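Local coordinates for DNA mismatch repair protein MLH3 (Saccharomyces cerevisiae S288C, PDB 6RMN) that acts in DNA mismatch repair, correcting insertion-deletion loops as one half of the MutLbeta heterodimer, and is represented here by its zinc-bearing C-terminal part, at residues 89-100 and 140-151. Residues are numbered along the deposited sequence; the frame is centred on the assembly and turned at random.
Sequences EADLFKHYQSEF and KMVLLQHAHDLK
With CG opposite the carbonyl carbon (chi1 -68°), Tyr-96 lies flat against Leu-150, whose CB sits over one ring face, 4.0 Å from the centroid of the Tyr-96 ring in a CH-pi contact; ND1 of neighbouring His-95 covers the other face. In Leu-92 CG is instead opposite the backbone N (chi1 -171°), which sets CG and CD2 against Ala-147 CB and lays Leu-92 CD2 over the imidazole face of His-148, 3.6 Å from His-148 CE1. The axes of 89-100 and 140-151 cross at 76°. Phe-93 brings CE1 to 3.7 Å from Leu-143 CB and turns its edge to Leu-144 N. Phe-100 points CZ at Leu-143 O, 3.3 Å away near the ring plane, while the His-146 ring turns its edge toward the Phe-100 face in an offset edge-to-face pair. At one end Lys-140 NZ forms a salt bridge to Glu-89 OE1 (3.3 Å), its hydrogen bond weak; the stronger partners are Glu-84 O for Lys-140 NZ and Asp-86 N for Glu-89 OE1. At the other a water links Glu-99 OE2 to His-146 NE2; OE2 also takes Met-158 N, and OE1 pairs with Lys-102. Replacing Tyr-96 with an alanine would probably strip Leu-150 CB of its aromatic cover and open a gap beside Ala-147 O. Away from the two zinc ions, with Phe-93 and Lys-140 also resting on strand 82-85, the helices cohere through van der Waals and CH-pi contacts; no direct hydrogen bond crosses that core, and charge is met at its margins.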
loop_
_atom_site.group_PDB
_atom_site.type_symbol
_atom_site.label_atom_id
_atom_site.label_comp_id
_atom_site.label_asym_id
_atom_site.label_seq_id
_atom_site.Cartn_x
_atom_site.Cartn_y
_atom_site.Cartn_z
ATOM N N GLU B 89 55.476 11.781 2.371
ATOM C CA GLU B 89 54.519 10.683 2.214
ATOM C C GLU B 89 54.909 9.528 3.124
ATOM O O GLU B 89 54.043 8.961 3.791
ATOM C CB GLU B 89 54.443 10.212 0.754
ATOM C CG GLU B 89 53.845 11.242 -0.186
ATOM C CD GLU B 89 53.769 10.851 -1.648
ATOM O OE1 GLU B 89 54.540 9.963 -2.080
ATOM O OE2 GLU B 89 52.939 11.449 -2.369
ATOM N N ALA B 90 56.220 9.211 3.170
ATOM C CA ALA B 90 56.805 8.154 3.994
ATOM C C ALA B 90 56.596 8.439 5.483
ATOM O O ALA B 90 56.277 7.514 6.228
ATOM C CB ALA B 90 58.290 8.009 3.687
ATOM N N ASP B 91 56.748 9.717 5.906
ATOM C CA ASP B 91 56.535 10.160 7.287
ATOM C C ASP B 91 55.051 10.043 7.655
ATOM O O ASP B 91 54.730 9.563 8.745
ATOM C CB ASP B 91 57.054 11.600 7.488
ATOM C CG ASP B 91 58.572 11.782 7.386
ATOM O OD1 ASP B 91 59.280 10.795 7.045
ATOM O OD2 ASP B 91 59.055 12.913 7.638
ATOM N N LEU B 92 54.154 10.427 6.718
ATOM C CA LEU B 92 52.697 10.335 6.846
ATOM C C LEU B 92 52.256 8.871 7.039
ATOM O O LEU B 92 51.446 8.602 7.925
ATOM C CB LEU B 92 52.029 10.968 5.610
ATOM C CG LEU B 92 50.516 11.190 5.604
ATOM C CD1 LEU B 92 50.057 12.047 6.776
ATOM C CD2 LEU B 92 50.093 11.858 4.315
ATOM N N PHE B 93 52.831 7.929 6.261
ATOM C CA PHE B 93 52.536 6.499 6.397
ATOM C C PHE B 93 53.113 5.906 7.683
ATOM O O PHE B 93 52.465 5.071 8.322
ATOM C CB PHE B 93 52.969 5.695 5.158
ATOM C CG PHE B 93 52.043 5.842 3.971
ATOM C CD1 PHE B 93 50.710 5.450 4.054
ATOM C CD2 PHE B 93 52.516 6.323 2.756
ATOM C CE1 PHE B 93 49.856 5.600 2.964
ATOM C CE2 PHE B 93 51.663 6.456 1.658
ATOM C CZ PHE B 93 50.340 6.088 1.767
ATOM N N LYS B 94 54.307 6.376 8.084
ATOM C CA LYS B 94 54.980 5.975 9.327
ATOM C C LYS B 94 54.098 6.351 10.524
ATOM O O LYS B 94 53.885 5.528 11.417
ATOM C CB LYS B 94 56.354 6.660 9.442
ATOM C CG LYS B 94 57.436 5.757 10.015
ATOM C CD LYS B 94 58.804 6.424 9.952
ATOM C CE LYS B 94 59.919 5.486 10.347
ATOM N NZ LYS B 94 61.252 6.141 10.252
ATOM N N HIS B 95 53.537 7.578 10.486
ATOM C CA HIS B 95 52.647 8.153 11.487
ATOM C C HIS B 95 51.338 7.381 11.627
ATOM O O HIS B 95 50.857 7.236 12.749
ATOM C CB HIS B 95 52.355 9.627 11.132
ATOM C CG HIS B 95 51.627 10.403 12.186
ATOM N ND1 HIS B 95 50.254 10.320 12.326
ATOM C CD2 HIS B 95 52.103 11.294 13.087
ATOM C CE1 HIS B 95 49.939 11.146 13.310
ATOM N NE2 HIS B 95 51.018 11.756 13.800
ATOM N N TYR B 96 50.742 6.918 10.503
ATOM C CA TYR B 96 49.441 6.236 10.538
ATOM C C TYR B 96 49.487 4.711 10.298
ATOM O O TYR B 96 48.435 4.119 10.067
ATOM C CB TYR B 96 48.453 6.916 9.571
ATOM C CG TYR B 96 48.050 8.309 10.005
ATOM C CD1 TYR B 96 47.332 8.518 11.182
ATOM C CD2 TYR B 96 48.361 9.422 9.227
ATOM C CE1 TYR B 96 46.941 9.794 11.574
ATOM C CE2 TYR B 96 47.975 10.705 9.613
ATOM C CZ TYR B 96 47.268 10.886 10.790
ATOM O OH TYR B 96 46.893 12.147 11.187
ATOM N N GLN B 97 50.672 4.068 10.432
ATOM C CA GLN B 97 50.830 2.610 10.264
ATOM C C GLN B 97 49.846 1.793 11.129
ATOM O O GLN B 97 49.202 0.874 10.629
ATOM C CB GLN B 97 52.287 2.192 10.532
ATOM C CG GLN B 97 52.595 0.756 10.124
ATOM C CD GLN B 97 53.905 0.286 10.679
ATOM O OE1 GLN B 97 54.974 0.666 10.202
ATOM N NE2 GLN B 97 53.850 -0.556 11.698
ATOM N N SER B 98 49.723 2.168 12.411
ATOM C CA SER B 98 48.849 1.586 13.440
ATOM C C SER B 98 47.374 1.685 13.036
ATOM O O SER B 98 46.606 0.733 13.231
ATOM C CB SER B 98 49.067 2.309 14.766
ATOM O OG SER B 98 48.892 3.712 14.613
ATOM N N GLU B 99 46.990 2.836 12.460
ATOM C CA GLU B 99 45.636 3.100 11.983
ATOM C C GLU B 99 45.257 2.201 10.788
ATOM O O GLU B 99 44.182 1.589 10.807
ATOM C CB GLU B 99 45.466 4.596 11.670
ATOM C CG GLU B 99 44.037 5.101 11.759
ATOM C CD GLU B 99 43.220 4.621 12.942
ATOM O OE1 GLU B 99 43.721 4.700 14.088
ATOM O OE2 GLU B 99 42.072 4.169 12.723
ATOM N N PHE B 100 46.168 2.063 9.794
ATOM C CA PHE B 100 45.935 1.215 8.612
ATOM C C PHE B 100 45.833 -0.276 8.939
ATOM O O PHE B 100 45.125 -0.982 8.228
ATOM C CB PHE B 100 46.978 1.469 7.519
ATOM C CG PHE B 100 46.712 2.700 6.681
ATOM C CD1 PHE B 100 45.819 2.656 5.614
ATOM C CD2 PHE B 100 47.356 3.903 6.957
ATOM C CE1 PHE B 100 45.578 3.795 4.835
ATOM C CE2 PHE B 100 47.111 5.039 6.181
ATOM C CZ PHE B 100 46.224 4.979 5.126
ATOM N N LYS B 140 48.302 3.354 -4.162
ATOM C CA LYS B 140 48.971 4.517 -3.571
ATOM C C LYS B 140 47.953 5.659 -3.391
ATOM O O LYS B 140 47.835 6.197 -2.284
ATOM C CB LYS B 140 50.159 4.976 -4.435
ATOM C CG LYS B 140 50.948 6.124 -3.807
ATOM C CD LYS B 140 52.079 6.606 -4.685
ATOM C CE LYS B 140 52.885 7.681 -3.996
ATOM N NZ LYS B 140 54.052 8.116 -4.811
ATOM N N MET B 141 47.198 5.988 -4.464
ATOM C CA MET B 141 46.188 7.044 -4.461
ATOM C C MET B 141 45.149 6.839 -3.356
ATOM O O MET B 141 44.804 7.791 -2.658
ATOM C CB MET B 141 45.496 7.138 -5.830
ATOM C CG MET B 141 44.774 8.439 -6.042
ATOM S SD MET B 141 43.058 8.205 -6.537
ATOM C CE MET B 141 42.215 8.222 -4.892
ATOM N N VAL B 142 44.688 5.594 -3.189
ATOM C CA VAL B 142 43.657 5.179 -2.237
ATOM C C VAL B 142 44.158 5.268 -0.781
ATOM O O VAL B 142 43.425 5.756 0.071
ATOM C CB VAL B 142 43.107 3.792 -2.658
ATOM C CG1 VAL B 142 42.708 2.927 -1.477
ATOM C CG2 VAL B 142 41.941 3.966 -3.607
ATOM N N LEU B 143 45.396 4.853 -0.515
ATOM C CA LEU B 143 46.009 4.920 0.815
ATOM C C LEU B 143 46.352 6.373 1.215
ATOM O O LEU B 143 46.117 6.755 2.365
ATOM C CB LEU B 143 47.236 3.984 0.910
ATOM C CG LEU B 143 46.964 2.479 0.637
ATOM C CD1 LEU B 143 48.221 1.658 0.808
ATOM C CD2 LEU B 143 45.868 1.925 1.517
ATOM N N LEU B 144 46.855 7.187 0.255
ATOM C CA LEU B 144 47.162 8.603 0.471
ATOM C C LEU B 144 45.905 9.387 0.805
ATOM O O LEU B 144 45.952 10.230 1.697
ATOM C CB LEU B 144 47.844 9.238 -0.748
ATOM C CG LEU B 144 49.340 9.057 -0.851
ATOM C CD1 LEU B 144 49.810 9.388 -2.239
ATOM C CD2 LEU B 144 50.087 9.909 0.178
ATOM N N GLN B 145 44.794 9.114 0.091
ATOM C CA GLN B 145 43.485 9.746 0.291
ATOM C C GLN B 145 43.038 9.583 1.761
ATOM O O GLN B 145 42.727 10.591 2.403
ATOM C CB GLN B 145 42.456 9.160 -0.692
ATOM C CG GLN B 145 41.086 9.832 -0.703
ATOM C CD GLN B 145 40.079 8.950 -1.411
ATOM O OE1 GLN B 145 39.866 7.782 -1.052
ATOM N NE2 GLN B 145 39.437 9.485 -2.441
ATOM N N HIS B 146 43.108 8.344 2.309
ATOM C CA HIS B 146 42.784 8.086 3.709
ATOM C C HIS B 146 43.761 8.748 4.698
ATOM O O HIS B 146 43.310 9.302 5.702
ATOM C CB HIS B 146 42.623 6.597 4.014
ATOM C CG HIS B 146 42.049 6.366 5.381
ATOM N ND1 HIS B 146 40.820 6.904 5.750
ATOM C CD2 HIS B 146 42.568 5.702 6.438
ATOM C CE1 HIS B 146 40.627 6.536 7.004
ATOM N NE2 HIS B 146 41.647 5.813 7.463
ATOM N N ALA B 147 45.083 8.703 4.409
ATOM C CA ALA B 147 46.128 9.321 5.235
ATOM C C ALA B 147 45.904 10.836 5.340
ATOM O O ALA B 147 46.051 11.403 6.429
ATOM C CB ALA B 147 47.502 9.033 4.646
ATOM N N HIS B 148 45.535 11.486 4.210
ATOM C CA HIS B 148 45.231 12.918 4.159
ATOM C C HIS B 148 43.907 13.197 4.855
ATOM O O HIS B 148 43.782 14.224 5.507
ATOM C CB HIS B 148 45.217 13.454 2.717
ATOM C CG HIS B 148 46.574 13.545 2.097
ATOM N ND1 HIS B 148 47.587 14.300 2.673
ATOM C CD2 HIS B 148 47.041 12.982 0.961
ATOM C CE1 HIS B 148 48.639 14.145 1.885
ATOM N NE2 HIS B 148 48.356 13.365 0.839
ATOM N N ASP B 149 42.935 12.267 4.764
ATOM C CA ASP B 149 41.652 12.408 5.453
ATOM C C ASP B 149 41.877 12.495 6.970
ATOM O O ASP B 149 41.322 13.374 7.629
ATOM C CB ASP B 149 40.672 11.268 5.069
ATOM C CG ASP B 149 39.879 11.536 3.800
ATOM O OD1 ASP B 149 39.907 12.698 3.310
ATOM O OD2 ASP B 149 39.212 10.591 3.300
ATOM N N LEU B 150 42.766 11.634 7.491
ATOM C CA LEU B 150 43.144 11.570 8.898
ATOM C C LEU B 150 43.912 12.795 9.326
ATOM O O LEU B 150 43.570 13.396 10.348
ATOM C CB LEU B 150 43.963 10.302 9.191
ATOM C CG LEU B 150 43.218 8.984 9.079
ATOM C CD1 LEU B 150 44.181 7.829 8.874
ATOM C CD2 LEU B 150 42.335 8.750 10.280
ATOM N N LYS B 151 44.926 13.193 8.535
ATOM C CA LYS B 151 45.750 14.341 8.871
ATOM C C LYS B 151 44.996 15.678 8.735
ATOM O O LYS B 151 45.324 16.618 9.458
ATOM C CB LYS B 151 47.092 14.324 8.098
ATOM C CG LYS B 151 47.129 15.044 6.745
ATOM C CD LYS B 151 48.308 15.999 6.689
ATOM C CE LYS B 151 48.263 16.943 5.513
ATOM N NZ LYS B 151 49.331 17.985 5.610
HETATM O O HOH W 1 41.126 4.686 10.257
#